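Local coordinates for protein Lem22 (Legionella pneumophila subsp. pneumophila ATCC 43290, PDB 5WD9) that is a Legionella effector of undefined biochemical activity, a small all-helical protein that probably acts in the host cell by binding other proteins, at residues L28-H42 / Y71-I85. Sequence-based numbering, arbitrary orientation. Where two conformers were deposited one is given.
Sequences LTAQLKFLENAHTEH and YEEMLELKDKCRDQI
Leu28, Leu35 and Leu32 bury the most surface on helix 28-52; Leu28 and Leu32 share Ile85 and Cys81 of helix 58-87, while Leu35 meets chiefly Leu77 and Lys78. Leu28 lies over the last turn of 71-85: its CB is 3.6 Å from Ile85 CG1, while its side chain crosses that of Gln84 at about a right angle, CD1 against Gln84 CB and CD2 against Gln84 OE1. One turn on, Leu32 is a knob in a hole formed by Lys78, Cys81, Arg82 and Ile85. With its CG anti to the backbone N, it brings CD1 to Arg82 CG and sets CD2 over one face of the guanidinium, near Ile85 CD1. The edge of that guanidinium is taken by Glu36, whose OE2 forms a salt bridge with Arg82 NH2 at 2.7 Å and a weaker bond with NE. The carboxylate is turned 59° from the guanidinium plane, and a water links OE2 to Lys78 NZ. Leu35 sends CD1 against the Leu77 carbonyl, 3.7 Å from O, and its side chain also touches Ala22 of helix 4-24. Cys81 answers as a knob among Leu28, Gln31, Leu32 and Leu35, with SG 3.4 Å from Leu28 O. Lys78 does likewise among Leu32, Leu35, Glu36 and His39, its bent chain laying CE 3.4 Å from His39 CD2. At the far end the His42 and Tyr71 rings form an offset stack, centroids 4.2 Å apart and planes 10° from parallel. Reciprocal knobs-into-holes packing between axes 9.6 Å apart, running at 147°, is characteristic of antiparallel neighbours in a helical bundle, here the three-helix bundle completed by helix 4-24.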
ATOM      1  N   LEU A  28      13.977  12.027  -3.463  1.00 15.80           N
ATOM      2  CA  LEU A  28      13.090  11.197  -4.266  1.00 14.60           C
ATOM      3  C   LEU A  28      13.425   9.726  -4.097  1.00 14.79           C
ATOM      4  O   LEU A  28      12.528   8.879  -4.095  1.00 12.07           O
ATOM      5  CB  LEU A  28      13.197  11.604  -5.731  1.00 16.80           C
ATOM      6  CG  LEU A  28      12.726  13.015  -6.084  1.00 17.31           C
ATOM      7  CD1 LEU A  28      13.016  13.301  -7.545  1.00 19.39           C
ATOM      8  CD2 LEU A  28      11.244  13.176  -5.791  1.00 21.28           C
ATOM      9  N   THR A  29      14.712   9.402  -3.954  1.00 16.82           N
ATOM     10  CA  THR A  29      15.121   8.016  -3.767  1.00 18.53           C
ATOM     11  C   THR A  29      14.507   7.433  -2.502  1.00 13.66           C
ATOM     12  O   THR A  29      13.993   6.307  -2.509  1.00 15.24           O
ATOM     13  CB  THR A  29      16.651   7.940  -3.712  1.00 22.04           C
ATOM     14  OG1 THR A  29      17.191   8.271  -4.997  1.00 30.41           O
ATOM     15  CG2 THR A  29      17.116   6.548  -3.310  1.00 22.64           C
ATOM     16  N   ALA A  30      14.523   8.192  -1.409  1.00 13.56           N
ATOM     17  CA  ALA A  30      13.974   7.687  -0.159  1.00 15.74           C
ATOM     18  C   ALA A  30      12.460   7.582  -0.240  1.00 11.18           C
ATOM     19  O   ALA A  30      11.865   6.622   0.261  1.00 11.85           O
ATOM     20  CB  ALA A  30      14.387   8.602   0.993  1.00 18.30           C
ATOM     21  N   GLN A  31      11.822   8.568  -0.871  1.00 11.28           N
ATOM     22  CA  GLN A  31      10.382   8.509  -1.056  1.00  9.57           C
ATOM     23  C   GLN A  31      10.001   7.281  -1.856  1.00  9.76           C
ATOM     24  O   GLN A  31       9.067   6.558  -1.496  1.00 10.19           O
ATOM     25  CB  GLN A  31       9.930   9.766  -1.792  1.00 13.40           C
ATOM     26  CG  GLN A  31       8.441   9.835  -1.982  1.00 20.56           C
ATOM     27  CD  GLN A  31       8.000  11.042  -2.771  1.00 28.69           C
ATOM     28  OE1 GLN A  31       8.818  11.873  -3.174  1.00 26.26           O
ATOM     29  NE2 GLN A  31       6.693  11.147  -3.002  1.00 30.15           N
ATOM     30  N   LEU A  32      10.743   7.014  -2.935  1.00 11.04           N
ATOM     31  CA  LEU A  32      10.434   5.872  -3.779  1.00 11.32           C
ATOM     32  C   LEU A  32      10.567   4.567  -3.019  1.00  9.46           C
ATOM     33  O   LEU A  32       9.741   3.669  -3.193  1.00  9.40           O
ATOM     34  CB  LEU A  32      11.321   5.854  -5.021  1.00 13.75           C
ATOM     35  CG  LEU A  32      10.937   4.747  -6.016  1.00 12.50           C
ATOM     36  CD1 LEU A  32       9.489   4.874  -6.488  1.00 14.48           C
ATOM     37  CD2 LEU A  32      11.903   4.720  -7.196  1.00 15.71           C
ATOM     38  N   LYS A  33      11.575   4.446  -2.155  1.00  9.50           N
ATOM     39  CA  LYS A  33      11.742   3.197  -1.432  1.00  9.61           C
ATOM     40  C   LYS A  33      10.539   2.922  -0.538  1.00  9.20           C
ATOM     41  O   LYS A  33      10.047   1.792  -0.490  1.00  8.67           O
ATOM     42  CB  LYS A  33      13.030   3.225  -0.613  1.00 13.72           C
ATOM     43  CG  LYS A  33      13.310   1.905   0.083  1.00 25.96           C
ATOM     44  CD  LYS A  33      13.964   0.905  -0.872  1.00 37.91           C
ATOM     45  CE  LYS A  33      13.215  -0.430  -0.898  1.00 38.72           C
ATOM     46  NZ  LYS A  33      11.827  -0.312  -1.442  1.00 32.16           N
ATOM     47  N   PHE A  34      10.034   3.938   0.164  1.00  7.55           N
ATOM     48  CA  PHE A  34       8.865   3.732   1.020  1.00  6.68           C
ATOM     49  C   PHE A  34       7.633   3.388   0.192  1.00  6.09           C
ATOM     50  O   PHE A  34       6.851   2.498   0.562  1.00  5.82           O
ATOM     51  CB  PHE A  34       8.600   4.982   1.860  1.00  7.62           C
ATOM     52  CG  PHE A  34       9.605   5.206   2.948  1.00 10.26           C
ATOM     53  CD1 PHE A  34       9.801   4.249   3.939  1.00 10.96           C
ATOM     54  CD2 PHE A  34      10.358   6.371   2.988  1.00 11.29           C
ATOM     55  CE1 PHE A  34      10.724   4.446   4.945  1.00 13.51           C
ATOM     56  CE2 PHE A  34      11.281   6.574   3.997  1.00 17.27           C
ATOM     57  CZ  PHE A  34      11.457   5.611   4.976  1.00 15.25           C
ATOM     58  N   LEU A  35       7.433   4.091  -0.925  1.00  6.60           N
ATOM     59  CA  LEU A  35       6.277   3.816  -1.769  1.00  6.65           C
ATOM     60  C   LEU A  35       6.362   2.430  -2.386  1.00  6.63           C
ATOM     61  O   LEU A  35       5.350   1.721  -2.476  1.00  7.27           O
ATOM     62  CB  LEU A  35       6.153   4.900  -2.842  1.00  8.45           C
ATOM     63  CG  LEU A  35       5.825   6.285  -2.272  1.00  7.93           C
ATOM     64  CD1 LEU A  35       5.947   7.328  -3.372  1.00  9.31           C
ATOM     65  CD2 LEU A  35       4.434   6.310  -1.669  1.00  9.86           C
ATOM     66  N   GLU A  36       7.559   2.018  -2.808  1.00  7.29           N
ATOM     67  CA  GLU A  36       7.707   0.682  -3.364  1.00  7.60           C
ATOM     68  C   GLU A  36       7.495  -0.377  -2.301  1.00  7.18           C
ATOM     69  O   GLU A  36       6.978  -1.452  -2.609  1.00  6.89           O
ATOM     70  CB  GLU A  36       9.061   0.529  -4.058  1.00  9.63           C
ATOM     71  CG  GLU A  36       9.119   1.208  -5.437  1.00 14.85           C
ATOM     72  CD  GLU A  36       8.133   0.651  -6.481  1.00 19.47           C
ATOM     73  OE1 GLU A  36       7.425  -0.352  -6.223  1.00 19.57           O
ATOM     74  OE2 GLU A  36       8.058   1.237  -7.584  1.00 22.47           O
ATOM     75  N   ASN A  37       7.878  -0.105  -1.052  1.00  6.76           N
ATOM     76  CA  ASN A  37       7.577  -1.045   0.026  1.00  7.01           C
ATOM     77  C   ASN A  37       6.076  -1.225   0.174  1.00  6.17           C
ATOM     78  O   ASN A  37       5.590  -2.354   0.288  1.00  5.57           O
ATOM     79  CB  ASN A  37       8.148  -0.547   1.349  1.00  7.99           C
ATOM     80  CG  ASN A  37       9.632  -0.709   1.453  1.00 10.58           C
ATOM     81  OD1 ASN A  37      10.269  -1.447   0.696  1.00 12.78           O
ATOM     82  ND2 ASN A  37      10.203   0.000   2.405  1.00 11.05           N
ATOM     83  N   ALA A  38       5.327  -0.120   0.184  1.00  6.34           N
ATOM     84  CA  ALA A  38       3.870  -0.219   0.234  1.00  5.78           C
ATOM     85  C   ALA A  38       3.350  -1.023  -0.945  1.00  6.53           C
ATOM     86  O   ALA A  38       2.455  -1.862  -0.796  1.00  6.26           O
ATOM     87  CB  ALA A  38       3.239   1.173   0.228  1.00  5.59           C
ATOM     88  N   HIS A  39       3.915  -0.799  -2.124  1.00  5.75           N
ATOM     89  CA  HIS A  39       3.483  -1.507  -3.316  1.00  5.99           C
ATOM     90  C   HIS A  39       3.743  -3.001  -3.195  1.00  5.32           C
ATOM     91  O   HIS A  39       2.864  -3.827  -3.490  1.00  5.88           O
ATOM     92  CB  HIS A  39       4.225  -0.935  -4.527  1.00  7.44           C
ATOM     93  CG  HIS A  39       3.739  -1.469  -5.831  1.00  8.93           C
ATOM     94  ND1 HIS A  39       4.065  -2.722  -6.296  1.00 14.72           N
ATOM     95  CD2 HIS A  39       2.909  -0.928  -6.756  1.00 15.37           C
ATOM     96  CE1 HIS A  39       3.473  -2.923  -7.464  1.00 12.38           C
ATOM     97  NE2 HIS A  39       2.765  -1.849  -7.761  1.00 15.71           N
ATOM     98  N   THR A  40       4.970  -3.365  -2.807  1.00  4.95           N
ATOM     99  CA  THR A  40       5.339  -4.765  -2.685  1.00  5.57           C
ATOM    100  C   THR A  40       4.426  -5.470  -1.701  1.00  4.74           C
ATOM    101  O   THR A  40       3.924  -6.567  -1.970  1.00  5.51           O
ATOM    102  CB  THR A  40       6.783  -4.871  -2.209  1.00  6.39           C
ATOM    103  OG1 THR A  40       7.631  -4.234  -3.177  1.00  7.52           O
ATOM    104  CG2 THR A  40       7.191  -6.338  -2.046  1.00  7.75           C
ATOM    105  N   GLU A  41       4.226  -4.874  -0.529  1.00  4.61           N
ATOM    106  CA  GLU A  41       3.455  -5.547   0.494  1.00  6.02           C
ATOM    107  C   GLU A  41       2.017  -5.725   0.047  1.00  4.61           C
ATOM    108  O   GLU A  41       1.425  -6.786   0.249  1.00  5.96           O
ATOM    109  CB  GLU A  41       3.526  -4.753   1.790  1.00  6.02           C
ATOM    110  CG  GLU A  41       3.250  -5.588   3.026  1.00  6.21           C
ATOM    111  CD  GLU A  41       4.275  -6.677   3.298  1.00  5.80           C
ATOM    112  OE1 GLU A  41       5.348  -6.681   2.657  1.00  6.98           O
ATOM    113  OE2 GLU A  41       4.000  -7.540   4.136  1.00  6.76           O
ATOM    114  N   HIS A  42       1.450  -4.708  -0.593  1.00  5.17           N
ATOM    115  CA  HIS A  42       0.100  -4.823  -1.123  1.00  6.64           C
ATOM    116  C   HIS A  42       0.010  -5.937  -2.164  1.00  5.77           C
ATOM    117  O   HIS A  42      -0.925  -6.750  -2.143  1.00  6.80           O
ATOM    118  CB  HIS A  42      -0.335  -3.467  -1.688  1.00  6.05           C
ATOM    119  CG  HIS A  42      -1.708  -3.475  -2.277  1.00  5.20           C
ATOM    120  ND1 HIS A  42      -1.955  -3.815  -3.590  1.00  7.72           N
ATOM    121  CD2 HIS A  42      -2.914  -3.184  -1.729  1.00  6.22           C
ATOM    122  CE1 HIS A  42      -3.252  -3.725  -3.829  1.00  8.73           C
ATOM    123  NE2 HIS A  42      -3.853  -3.338  -2.716  1.00  7.75           N
ATOM    124  N   TYR A  71      -4.080   2.079  -1.481  1.00  5.58           N
ATOM    125  CA  TYR A  71      -3.500   1.624  -2.738  1.00  6.86           C
ATOM    126  C   TYR A  71      -3.610   2.696  -3.809  1.00  7.09           C
ATOM    127  O   TYR A  71      -2.644   2.973  -4.530  1.00  6.55           O
ATOM    128  CB  TYR A  71      -4.192   0.330  -3.164  1.00  6.50           C
ATOM    129  CG  TYR A  71      -3.832  -0.165  -4.534  1.00  6.57           C
ATOM    130  CD1 TYR A  71      -2.558  -0.645  -4.820  1.00  8.04           C
ATOM    131  CD2 TYR A  71      -4.764  -0.154  -5.554  1.00  9.05           C
ATOM    132  CE1 TYR A  71      -2.234  -1.095  -6.085  1.00  7.59           C
ATOM    133  CE2 TYR A  71      -4.453  -0.608  -6.814  1.00 11.32           C
ATOM    134  CZ  TYR A  71      -3.187  -1.072  -7.069  1.00  9.43           C
ATOM    135  OH  TYR A  71      -2.903  -1.505  -8.347  1.00 12.35           O
ATOM    136  N   GLU A  72      -4.792   3.310  -3.939  1.00  6.25           N
ATOM    137  CA  GLU A  72      -4.977   4.344  -4.950  1.00  7.12           C
ATOM    138  C   GLU A  72      -4.085   5.544  -4.677  1.00  7.58           C
ATOM    139  O   GLU A  72      -3.481   6.098  -5.598  1.00  8.70           O
ATOM    140  CB  GLU A  72      -6.447   4.770  -4.994  1.00  9.09           C
ATOM    141  CG  GLU A  72      -7.358   3.710  -5.575  1.00 12.33           C
ATOM    142  CD  GLU A  72      -7.200   3.586  -7.072  1.00 32.83           C
ATOM    143  OE1 GLU A  72      -6.813   4.585  -7.717  1.00 39.42           O
ATOM    144  OE2 GLU A  72      -7.460   2.489  -7.608  1.00 40.24           O
ATOM    145  N   GLU A  73      -3.969   5.947  -3.411  1.00  7.56           N
ATOM    146  CA  GLU A  73      -3.075   7.051  -3.084  1.00  8.48           C
ATOM    147  C   GLU A  73      -1.632   6.686  -3.423  1.00  7.92           C
ATOM    148  O   GLU A  73      -0.879   7.503  -3.974  1.00  8.21           O
ATOM    149  CB  GLU A  73      -3.203   7.381  -1.598  1.00  9.44           C
ATOM    150  CG  GLU A  73      -2.316   8.556  -1.188  1.00  9.55           C
ATOM    151  CD  GLU A  73      -2.352   8.848   0.295  1.00 13.80           C
ATOM    152  OE1 GLU A  73      -2.823   8.001   1.076  1.00 14.50           O
ATOM    153  OE2 GLU A  73      -1.882   9.943   0.673  1.00 18.13           O
ATOM    154  N   MET A  74      -1.232   5.460  -3.087  1.00  7.89           N
ATOM    155  CA  MET A  74       0.122   5.004  -3.381  0.66  6.57           C
ATOM    156  C   MET A  74       0.412   5.056  -4.873  1.00  7.46           C
ATOM    157  O   MET A  74       1.501   5.469  -5.286  1.00  6.36           O
ATOM    158  CB  MET A  74       0.307   3.581  -2.854  0.66  8.79           C
ATOM    159  CG  MET A  74       1.681   2.979  -3.129  0.66  8.42           C
ATOM    160  SD  MET A  74       1.820   2.136  -4.718  0.66  8.92           S
ATOM    161  CE  MET A  74       0.630   0.809  -4.491  0.66 10.48           C
ATOM    162  N   LEU A  75      -0.551   4.631  -5.701  1.00  6.17           N
ATOM    163  CA  LEU A  75      -0.328   4.633  -7.143  1.00  6.78           C
ATOM    164  C   LEU A  75      -0.016   6.034  -7.640  1.00  7.34           C
ATOM    165  O   LEU A  75       0.911   6.227  -8.433  1.00  7.78           O
ATOM    166  CB  LEU A  75      -1.553   4.079  -7.865  1.00  9.42           C
ATOM    167  CG  LEU A  75      -1.837   2.586  -7.797  1.00  9.18           C
ATOM    168  CD1 LEU A  75      -3.076   2.316  -8.632  1.00 13.23           C
ATOM    169  CD2 LEU A  75      -0.640   1.780  -8.259  1.00 11.43           C
ATOM    170  N   GLU A  76      -0.760   7.034  -7.165  1.00  7.28           N
ATOM    171  CA  GLU A  76      -0.486   8.384  -7.631  0.51  9.15           C
ATOM    172  C   GLU A  76       0.832   8.916  -7.087  1.00  8.12           C
ATOM    173  O   GLU A  76       1.599   9.532  -7.829  1.00  9.67           O
ATOM    174  CB  GLU A  76      -1.628   9.342  -7.319  0.51 11.32           C
ATOM    175  CG  GLU A  76      -1.292  10.724  -7.840  0.51 11.50           C
ATOM    176  CD  GLU A  76      -2.494  11.602  -8.033  0.51 19.01           C
ATOM    177  OE1 GLU A  76      -3.579  11.237  -7.538  0.51 22.35           O
ATOM    178  OE2 GLU A  76      -2.345  12.656  -8.687  0.51 18.47           O
ATOM    179  N   LEU A  77       1.125   8.692  -5.805  1.00  7.43           N
ATOM    180  CA  LEU A  77       2.390   9.175  -5.268  1.00  8.21           C
ATOM    181  C   LEU A  77       3.577   8.503  -5.943  1.00  7.32           C
ATOM    182  O   LEU A  77       4.585   9.157  -6.235  1.00  7.90           O
ATOM    183  CB  LEU A  77       2.466   8.943  -3.763  1.00  8.19           C
ATOM    184  CG  LEU A  77       1.440   9.691  -2.919  1.00 10.14           C
ATOM    185  CD1 LEU A  77       1.436   9.126  -1.512  1.00 10.80           C
ATOM    186  CD2 LEU A  77       1.754  11.164  -2.873  1.00 13.38           C
ATOM    187  N   LYS A  78       3.486   7.187  -6.168  1.00  7.23           N
ATOM    188  CA  LYS A  78       4.574   6.451  -6.801  1.00  7.67           C
ATOM    189  C   LYS A  78       4.807   6.948  -8.213  1.00  7.02           C
ATOM    190  O   LYS A  78       5.952   7.108  -8.644  1.00  8.41           O
ATOM    191  CB  LYS A  78       4.246   4.958  -6.790  1.00  9.76           C
ATOM    192  CG  LYS A  78       5.408   4.057  -7.178  1.00 12.32           C
ATOM    193  CD  LYS A  78       5.058   2.586  -6.952  1.00 15.31           C
ATOM    194  CE  LYS A  78       3.889   2.156  -7.824  1.00 20.70           C
ATOM    195  NZ  LYS A  78       4.340   1.870  -9.220  1.00 23.16           N
ATOM    196  N   ASP A  79       3.726   7.208  -8.945  1.00  8.19           N
ATOM    197  CA  ASP A  79       3.873   7.679 -10.309  1.00  9.12           C
ATOM    198  C   ASP A  79       4.541   9.045 -10.333  1.00  9.12           C
ATOM    199  O   ASP A  79       5.453   9.288 -11.128  1.00 10.32           O
ATOM    200  CB  ASP A  79       2.492   7.743 -10.945  1.00  9.05           C
ATOM    201  CG  ASP A  79       2.536   8.117 -12.387  1.00 17.39           C
ATOM    202  OD1 ASP A  79       3.065   7.302 -13.173  1.00 18.47           O
ATOM    203  OD2 ASP A  79       2.005   9.189 -12.734  1.00 18.60           O
ATOM    204  N   LYS A  80       4.101   9.953  -9.462  1.00  9.67           N
ATOM    205  CA  LYS A  80       4.712  11.277  -9.420  0.60 11.07           C
ATOM    206  C   LYS A  80       6.184  11.189  -9.040  1.00 10.76           C
ATOM    207  O   LYS A  80       7.036  11.859  -9.639  1.00 11.69           O
ATOM    208  CB  LYS A  80       3.958  12.163  -8.425  0.60 14.70           C
ATOM    209  CG  LYS A  80       2.508  12.421  -8.796  0.60 20.71           C
ATOM    210  CD  LYS A  80       2.390  13.484  -9.861  0.60 28.50           C
ATOM    211  CE  LYS A  80       1.151  13.282 -10.710  0.60 30.30           C
ATOM    212  NZ  LYS A  80       1.161  14.198 -11.881  0.60 35.58           N
ATOM    213  N   CYS A  81       6.509  10.365  -8.044  1.00  9.78           N
ATOM    214  CA  CYS A  81       7.893  10.202  -7.634  1.00 11.57           C
ATOM    215  C   CYS A  81       8.756   9.673  -8.774  1.00 10.81           C
ATOM    216  O   CYS A  81       9.814  10.232  -9.077  1.00 11.39           O
ATOM    217  CB  CYS A  81       7.925   9.248  -6.451  1.00 10.24           C
ATOM    218  SG  CYS A  81       9.544   9.071  -5.734  1.00 13.10           S
ATOM    219  N   ARG A  82       8.319   8.592  -9.421  1.00 11.20           N
ATOM    220  CA  ARG A  82       9.110   8.014 -10.506  1.00 11.89           C
ATOM    221  C   ARG A  82       9.239   8.983 -11.676  1.00 12.33           C
ATOM    222  O   ARG A  82      10.299   9.057 -12.315  1.00 12.58           O
ATOM    223  CB  ARG A  82       8.470   6.704 -10.966  1.00 12.62           C
ATOM    224  CG  ARG A  82       8.694   5.529 -10.046  1.00 18.12           C
ATOM    225  CD  ARG A  82       8.422   4.221 -10.773  1.00 27.68           C
ATOM    226  NE  ARG A  82       8.781   3.056  -9.967  1.00 35.32           N
ATOM    227  CZ  ARG A  82      10.011   2.559  -9.868  1.00 38.31           C
ATOM    228  NH1 ARG A  82      11.018   3.123 -10.523  1.00 40.52           N
ATOM    229  NH2 ARG A  82      10.238   1.495  -9.107  1.00 40.88           N
ATOM    230  N   ASP A  83       8.174   9.734 -11.972  1.00 11.13           N
ATOM    231  CA  ASP A  83       8.240  10.738 -13.035  1.00 10.88           C
ATOM    232  C   ASP A  83       9.314  11.767 -12.733  1.00 11.82           C
ATOM    233  O   ASP A  83      10.081  12.156 -13.620  1.00 14.89           O
ATOM    234  CB  ASP A  83       6.906  11.470 -13.167  1.00 13.97           C
ATOM    235  CG  ASP A  83       5.848  10.669 -13.881  1.00 17.69           C
ATOM    236  OD1 ASP A  83       6.156   9.612 -14.462  1.00 17.20           O
ATOM    237  OD2 ASP A  83       4.689  11.113 -13.832  1.00 19.42           O
ATOM    238  N   GLN A  84       9.371  12.231 -11.483  1.00 15.90           N
ATOM    239  CA  GLN A  84      10.353  13.233 -11.090  1.00 16.58           C
ATOM    240  C   GLN A  84      11.759  12.661 -11.138  1.00 16.83           C
ATOM    241  O   GLN A  84      12.695  13.345 -11.558  1.00 17.59           O
ATOM    242  CB  GLN A  84      10.031  13.717  -9.680  1.00 17.73           C
ATOM    243  CG  GLN A  84       8.857  14.660  -9.594  1.00 25.21           C
ATOM    244  CD  GLN A  84       8.885  15.478  -8.326  1.00 36.90           C
ATOM    245  OE1 GLN A  84       8.658  14.954  -7.236  1.00 40.87           O
ATOM    246  NE2 GLN A  84       9.185  16.767  -8.456  1.00 39.70           N
ATOM    247  N   ILE A  85      11.929  11.408 -10.725  1.00 16.22           N
ATOM    248  CA  ILE A  85      13.240  10.774 -10.812  1.00 16.42           C
ATOM    249  C   ILE A  85      13.696  10.704 -12.264  1.00 16.92           C
ATOM    250  O   ILE A  85      14.842  11.039 -12.594  1.00 17.58           O
ATOM    251  CB  ILE A  85      13.200   9.384 -10.154  1.00 15.62           C
ATOM    252  CG1 ILE A  85      13.067   9.539  -8.637  1.00 16.63           C
ATOM    253  CG2 ILE A  85      14.452   8.582 -10.501  1.00 18.95           C
ATOM    254  CD1 ILE A  85      12.843   8.227  -7.902  1.00 19.35           C
TER
HETATM  255  O   HOH W   1       7.479  13.087  -5.368  1.00 27.50           O
HETATM  256  O   HOH W   2       6.623  -0.045  -9.670  1.00 49.38           O